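Local coordinates for bifunctional cytochrome P450/NADPH--P450 reductase (Deinococcus aerius, PDB 7F3H), which catalyses hydroxylation of organic substrates at a haem-bearing cytochrome P450 domain, probably with electrons passed from NADPH by the reductase part of the full-length enzyme, at residues E125-L130 with T149-D154; F165-F168 with E172-P175. All coordinates share one frame; numbering follows the deposited sequence.

Interaction 1 of 2, residues E125-L130 with T149-D154; sequences EVAQAL and TRLTLD
Val-126 packs against Leu-151 and Asp-154 in a buried, apolar helix-to-helix contact between the middle of helix 113-137 and the middle of helix 144-161. The two segments run antiparallel, their directions 159° apart, and their axes come within 9.4 Å, so small and branched aliphatic groups bridge them with no hydrogen bond passing across. Val-126 is the central residue. Its CB points at the other helix, and CG1, anti to the backbone N (chi1 179°), lies 3.5 Å from Leu-151 O and 3.7 Å from Asp-154 CB, two residues nearly one helical turn apart. CG2 reaches Asp-154 as well, 3.9 Å from Asp-154 C; the two side chains meet at a slant. The backbone carbonyl of Leu-151 that CG1 presses on is not left without a partner, since it also accepts a hydrogen bond from Thr-155 OG1. By topology and family these helices correspond to the D and E helices of the P450 fold, which belong to its conserved four-helix core together with helices 254-285 (helix I) and 408-425 (helix L). Leu-151 extends the contact from the opposing helix: with CG anti to its backbone N (chi1 171°), it sends CD1 toward helix 113-137, where the methyl meets Val-126 CG1 at 3.7 Å and Ala-127 CA at 3.9 Å. The methyl of Ala-127 is more loosely applied, its CB 4.4 Å from Leu-151 CD1. Leu-151 also touches Leu-276 of helix 254-285 and Ala-418 of helix 408-425, while Ala-127 reaches Leu-421. Of its side chain, Asp-154 offers Val-126 only CB; its carboxylate turns to the loop beyond helix 144-161, where OD1 is hydrogen-bonded to Ser-167 OG.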
loop_
_atom_site.group_PDB
_atom_site.type_symbol
_atom_site.label_atom_id
_atom_site.label_comp_id
_atom_site.label_asym_id
_atom_site.label_seq_id
_atom_site.Cartn_x
_atom_site.Cartn_y
_atom_site.Cartn_z
ATOM N N GLU A 125 -9.463 18.682 -0.860
ATOM C CA GLU A 125 -9.631 19.363 0.415
ATOM C C GLU A 125 -8.494 18.986 1.341
ATOM O O GLU A 125 -7.907 19.846 2.014
ATOM C CB GLU A 125 -10.982 19.026 1.042
ATOM C CG GLU A 125 -11.225 19.708 2.412
ATOM C CD GLU A 125 -12.521 19.219 3.072
ATOM O OE1 GLU A 125 -13.572 19.135 2.375
ATOM O OE2 GLU A 125 -12.483 18.890 4.281
ATOM N N VAL A 126 -8.162 17.690 1.378
ATOM C CA VAL A 126 -7.121 17.260 2.293
ATOM C C VAL A 126 -5.756 17.734 1.793
ATOM O O VAL A 126 -4.959 18.283 2.565
ATOM C CB VAL A 126 -7.186 15.736 2.500
ATOM C CG1 VAL A 126 -6.096 15.311 3.430
ATOM C CG2 VAL A 126 -8.550 15.319 3.078
ATOM N N ALA A 127 -5.498 17.597 0.480
ATOM C CA ALA A 127 -4.191 17.961 -0.057
ATOM C C ALA A 127 -3.867 19.424 0.251
ATOM O O ALA A 127 -2.762 19.747 0.730
ATOM C CB ALA A 127 -4.146 17.667 -1.560
ATOM N N GLN A 128 -4.854 20.312 0.062
ATOM C CA GLN A 128 -4.669 21.732 0.362
ATOM C C GLN A 128 -4.306 21.939 1.833
ATOM O O GLN A 128 -3.411 22.734 2.151
ATOM C CB GLN A 128 -5.941 22.507 -0.025
ATOM C CG GLN A 128 -6.097 22.681 -1.548
ATOM C CD GLN A 128 -7.411 23.319 -1.959
ATOM O OE1 GLN A 128 -8.459 23.091 -1.345
ATOM N NE2 GLN A 128 -7.369 24.110 -3.023
ATOM N N ALA A 129 -4.919 21.165 2.733
ATOM C CA ALA A 129 -4.582 21.274 4.152
ATOM C C ALA A 129 -3.126 20.896 4.414
ATOM O O ALA A 129 -2.425 21.594 5.166
ATOM C CB ALA A 129 -5.527 20.418 4.984
ATOM N N LEU A 130 -2.638 19.832 3.756
ATOM C CA LEU A 130 -1.214 19.497 3.825
ATOM C C LEU A 130 -0.377 20.687 3.411
ATOM O O LEU A 130 0.490 21.144 4.160
ATOM C CB LEU A 130 -0.894 18.308 2.915
ATOM C CG LEU A 130 0.585 18.019 2.601
ATOM C CD1 LEU A 130 1.256 17.216 3.685
ATOM C CD2 LEU A 130 0.676 17.264 1.350
ATOM N N THR A 149 1.008 10.099 6.170
ATOM C CA THR A 149 -0.012 9.339 6.898
ATOM C C THR A 149 -1.200 10.192 7.284
ATOM O O THR A 149 -2.347 9.745 7.168
ATOM C CB THR A 149 0.596 8.672 8.128
ATOM O OG1 THR A 149 1.472 7.613 7.717
ATOM C CG2 THR A 149 -0.444 8.275 9.180
ATOM N N ARG A 150 -0.953 11.409 7.764
ATOM C CA ARG A 150 -2.064 12.334 7.945
ATOM C C ARG A 150 -2.854 12.509 6.647
ATOM O O ARG A 150 -4.089 12.345 6.629
ATOM C CB ARG A 150 -1.548 13.679 8.435
ATOM C CG ARG A 150 -0.945 13.642 9.811
ATOM C CD ARG A 150 -0.650 15.049 10.279
ATOM N NE ARG A 150 -0.621 15.088 11.731
ATOM C CZ ARG A 150 0.510 15.055 12.420
ATOM N NH1 ARG A 150 1.662 15.000 11.768
ATOM N NH2 ARG A 150 0.501 15.094 13.744
ATOM N N LEU A 151 -2.152 12.827 5.544
ATOM C CA LEU A 151 -2.807 13.038 4.258
ATOM C C LEU A 151 -3.725 11.878 3.920
ATOM O O LEU A 151 -4.926 12.062 3.704
ATOM C CB LEU A 151 -1.776 13.245 3.143
ATOM C CG LEU A 151 -2.302 13.259 1.691
ATOM C CD1 LEU A 151 -3.083 14.540 1.388
ATOM C CD2 LEU A 151 -1.145 13.112 0.697
ATOM N N THR A 152 -3.173 10.664 3.909
ATOM C CA THR A 152 -3.914 9.511 3.407
ATOM C C THR A 152 -5.019 9.081 4.375
ATOM O O THR A 152 -6.124 8.758 3.937
ATOM C CB THR A 152 -2.946 8.364 3.101
ATOM O OG1 THR A 152 -2.167 8.052 4.268
ATOM C CG2 THR A 152 -2.011 8.759 1.960
ATOM N N LEU A 153 -4.775 9.115 5.690
ATOM C CA LEU A 153 -5.848 8.830 6.636
ATOM C C LEU A 153 -7.008 9.799 6.459
ATOM O O LEU A 153 -8.159 9.381 6.351
ATOM C CB LEU A 153 -5.328 8.875 8.060
ATOM C CG LEU A 153 -4.653 7.610 8.576
ATOM C CD1 LEU A 153 -4.137 7.824 10.020
ATOM C CD2 LEU A 153 -5.583 6.387 8.467
ATOM N N ASP A 154 -6.736 11.100 6.444
ATOM C CA ASP A 154 -7.829 12.054 6.275
ATOM C C ASP A 154 -8.547 11.858 4.952
ATOM O O ASP A 154 -9.782 11.939 4.887
ATOM C CB ASP A 154 -7.308 13.473 6.384
ATOM C CG ASP A 154 -7.217 13.923 7.808
ATOM O OD1 ASP A 154 -7.171 13.033 8.674
ATOM O OD2 ASP A 154 -7.161 15.148 8.063
#

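Interaction 2 of 2, residues F165-F168 with E172-P175; sequences FRSF and ELHP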
loop_
_atom_site.group_PDB
_atom_site.type_symbol
_atom_site.label_atom_id
_atom_site.label_comp_id
_atom_site.label_asym_id
_atom_site.label_seq_id
_atom_site.Cartn_x
_atom_site.Cartn_y
_atom_site.Cartn_z
ATOM N N PHE A 165 -11.203 14.075 10.274
ATOM C CA PHE A 165 -10.333 13.979 11.441
ATOM C C PHE A 165 -9.429 15.183 11.612
ATOM O O PHE A 165 -8.819 15.337 12.684
ATOM C CB PHE A 165 -9.494 12.706 11.351
ATOM C CG PHE A 165 -10.292 11.464 11.602
ATOM C CD1 PHE A 165 -10.801 11.209 12.862
ATOM C CD2 PHE A 165 -10.557 10.572 10.579
ATOM C CE1 PHE A 165 -11.551 10.065 13.109
ATOM C CE2 PHE A 165 -11.299 9.426 10.807
ATOM C CZ PHE A 165 -11.807 9.173 12.076
ATOM N N ARG A 166 -9.336 16.031 10.585
ATOM C CA ARG A 166 -8.588 17.287 10.644
ATOM C C ARG A 166 -7.192 17.093 11.225
ATOM O O ARG A 166 -6.765 17.809 12.136
ATOM C CB ARG A 166 -9.373 18.313 11.450
ATOM C CG ARG A 166 -10.833 18.431 10.991
ATOM C CD ARG A 166 -11.458 19.725 11.458
ATOM N NE ARG A 166 -12.906 19.586 11.430
ATOM C CZ ARG A 166 -13.684 20.074 10.479
ATOM N NH1 ARG A 166 -13.165 20.780 9.470
ATOM N NH2 ARG A 166 -14.993 19.867 10.551
ATOM N N SER A 167 -6.453 16.136 10.651
ATOM C CA SER A 167 -5.149 15.765 11.197
ATOM C C SER A 167 -4.065 16.836 11.016
ATOM O O SER A 167 -2.997 16.694 11.617
ATOM C CB SER A 167 -4.672 14.449 10.570
ATOM O OG SER A 167 -5.556 13.402 10.913
ATOM N N PHE A 168 -4.274 17.859 10.174
ATOM C CA PHE A 168 -3.291 18.930 9.987
ATOM C C PHE A 168 -3.553 20.153 10.857
ATOM O O PHE A 168 -2.746 21.087 10.839
ATOM C CB PHE A 168 -3.224 19.355 8.510
ATOM C CG PHE A 168 -2.766 18.246 7.583
ATOM C CD1 PHE A 168 -1.447 17.817 7.591
ATOM C CD2 PHE A 168 -3.668 17.604 6.738
ATOM C CE1 PHE A 168 -1.026 16.771 6.745
ATOM C CE2 PHE A 168 -3.261 16.559 5.896
ATOM C CZ PHE A 168 -1.938 16.142 5.900
ATOM N N GLU A 172 -1.615 16.207 17.551
ATOM C CA GLU A 172 -1.862 14.977 18.262
ATOM C C GLU A 172 -2.924 14.340 17.332
ATOM O O GLU A 172 -3.834 15.049 16.882
ATOM C CB GLU A 172 -2.537 15.159 19.624
ATOM C CG GLU A 172 -1.982 14.102 20.673
ATOM C CD GLU A 172 -2.890 13.769 21.858
ATOM O OE1 GLU A 172 -4.012 13.569 22.141
ATOM O OE2 GLU A 172 -2.620 14.764 22.718
ATOM N N LEU A 173 -2.848 13.049 17.005
ATOM C CA LEU A 173 -3.943 12.600 16.120
ATOM C C LEU A 173 -5.239 12.402 16.913
ATOM O O LEU A 173 -5.209 12.254 18.127
ATOM C CB LEU A 173 -3.616 11.302 15.396
ATOM C CG LEU A 173 -2.641 11.287 14.238
ATOM C CD1 LEU A 173 -2.347 9.848 13.902
ATOM C CD2 LEU A 173 -3.215 12.007 12.995
ATOM N N HIS A 174 -6.387 12.419 16.214
ATOM C CA HIS A 174 -7.673 12.048 16.815
ATOM C C HIS A 174 -7.579 10.674 17.484
ATOM O O HIS A 174 -6.911 9.774 16.952
ATOM C CB HIS A 174 -8.772 12.014 15.744
ATOM C CG HIS A 174 -10.165 11.812 16.260
ATOM N ND1 HIS A 174 -10.582 10.643 16.869
ATOM C CD2 HIS A 174 -11.265 12.597 16.167
ATOM C CE1 HIS A 174 -11.869 10.731 17.159
ATOM N NE2 HIS A 174 -12.306 11.905 16.737
ATOM N N PRO A 175 -8.242 10.472 18.642
ATOM C CA PRO A 175 -8.185 9.161 19.328
ATOM C C PRO A 175 -8.488 7.963 18.449
ATOM O O PRO A 175 -7.833 6.925 18.603
ATOM C CB PRO A 175 -9.251 9.319 20.423
ATOM C CG PRO A 175 -9.147 10.748 20.799
ATOM C CD PRO A 175 -8.957 11.470 19.458
#
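Phe-165 and His-174 form a T-shaped (edge-to-face) aromatic pair inside the loop between helices 144-161 and 175-190, the E-F loop of the P450 fold. The Phe-165 ring presents its edge to one face of the imidazole, with the planes at 79° and the ring centres 5.0 Å apart. Its CD1 leads, 3.5 Å from His-174 CG, and stands over the rim of the imidazole, not over its middle; CE1 follows at 3.9 Å from His-174 ND1. With CG anti to the backbone N (chi1 -173°), the imidazole extends toward this edge. His-174 is also the N-cap of helix 175-190: ND1 accepts the backbone N-H of Phe-176, a bond that helps fix the rotation of the imidazole. With an alanine in place of His-174, the first turn of that helix would probably be left without its side-chain cap, and a gap would open beside the CD1-CE1 edge of Phe-165. The Phe-165 ring has further aromatic neighbours in Tyr-163, stacked on it, and Phe-176, whose ring lies nearly parallel to it. Beside this pair, Leu-173 turns one methyl to Ser-167, whose hydroxyl is held by Asp-154; Leu-173 CD2 lies 3.7 Å from Ser-167 CB and 3.4 Å from Ser-167 OG.

Overall arrangement
From the N terminus, helix 113-137 comes first, then the short link to helix 144-161, and interaction 1 closes this hairpin of two antiparallel helices. The chain then leaves helix 144-161, and interaction 2 closes a much tighter loop, with just three residues between its segments, at the point where helix 175-190 begins. The contacts follow in series, neither enclosing nor crossing the other, with centres 11 Å apart. The loop folds back on the hairpin: the ring of Phe-168 reaches Val-126, Ala-129 and Leu-130 on one helix and Arg-150 and Leu-151 on the other. Loop 165-168 thus joins both helices of interaction 1 to the start of helix 175-190.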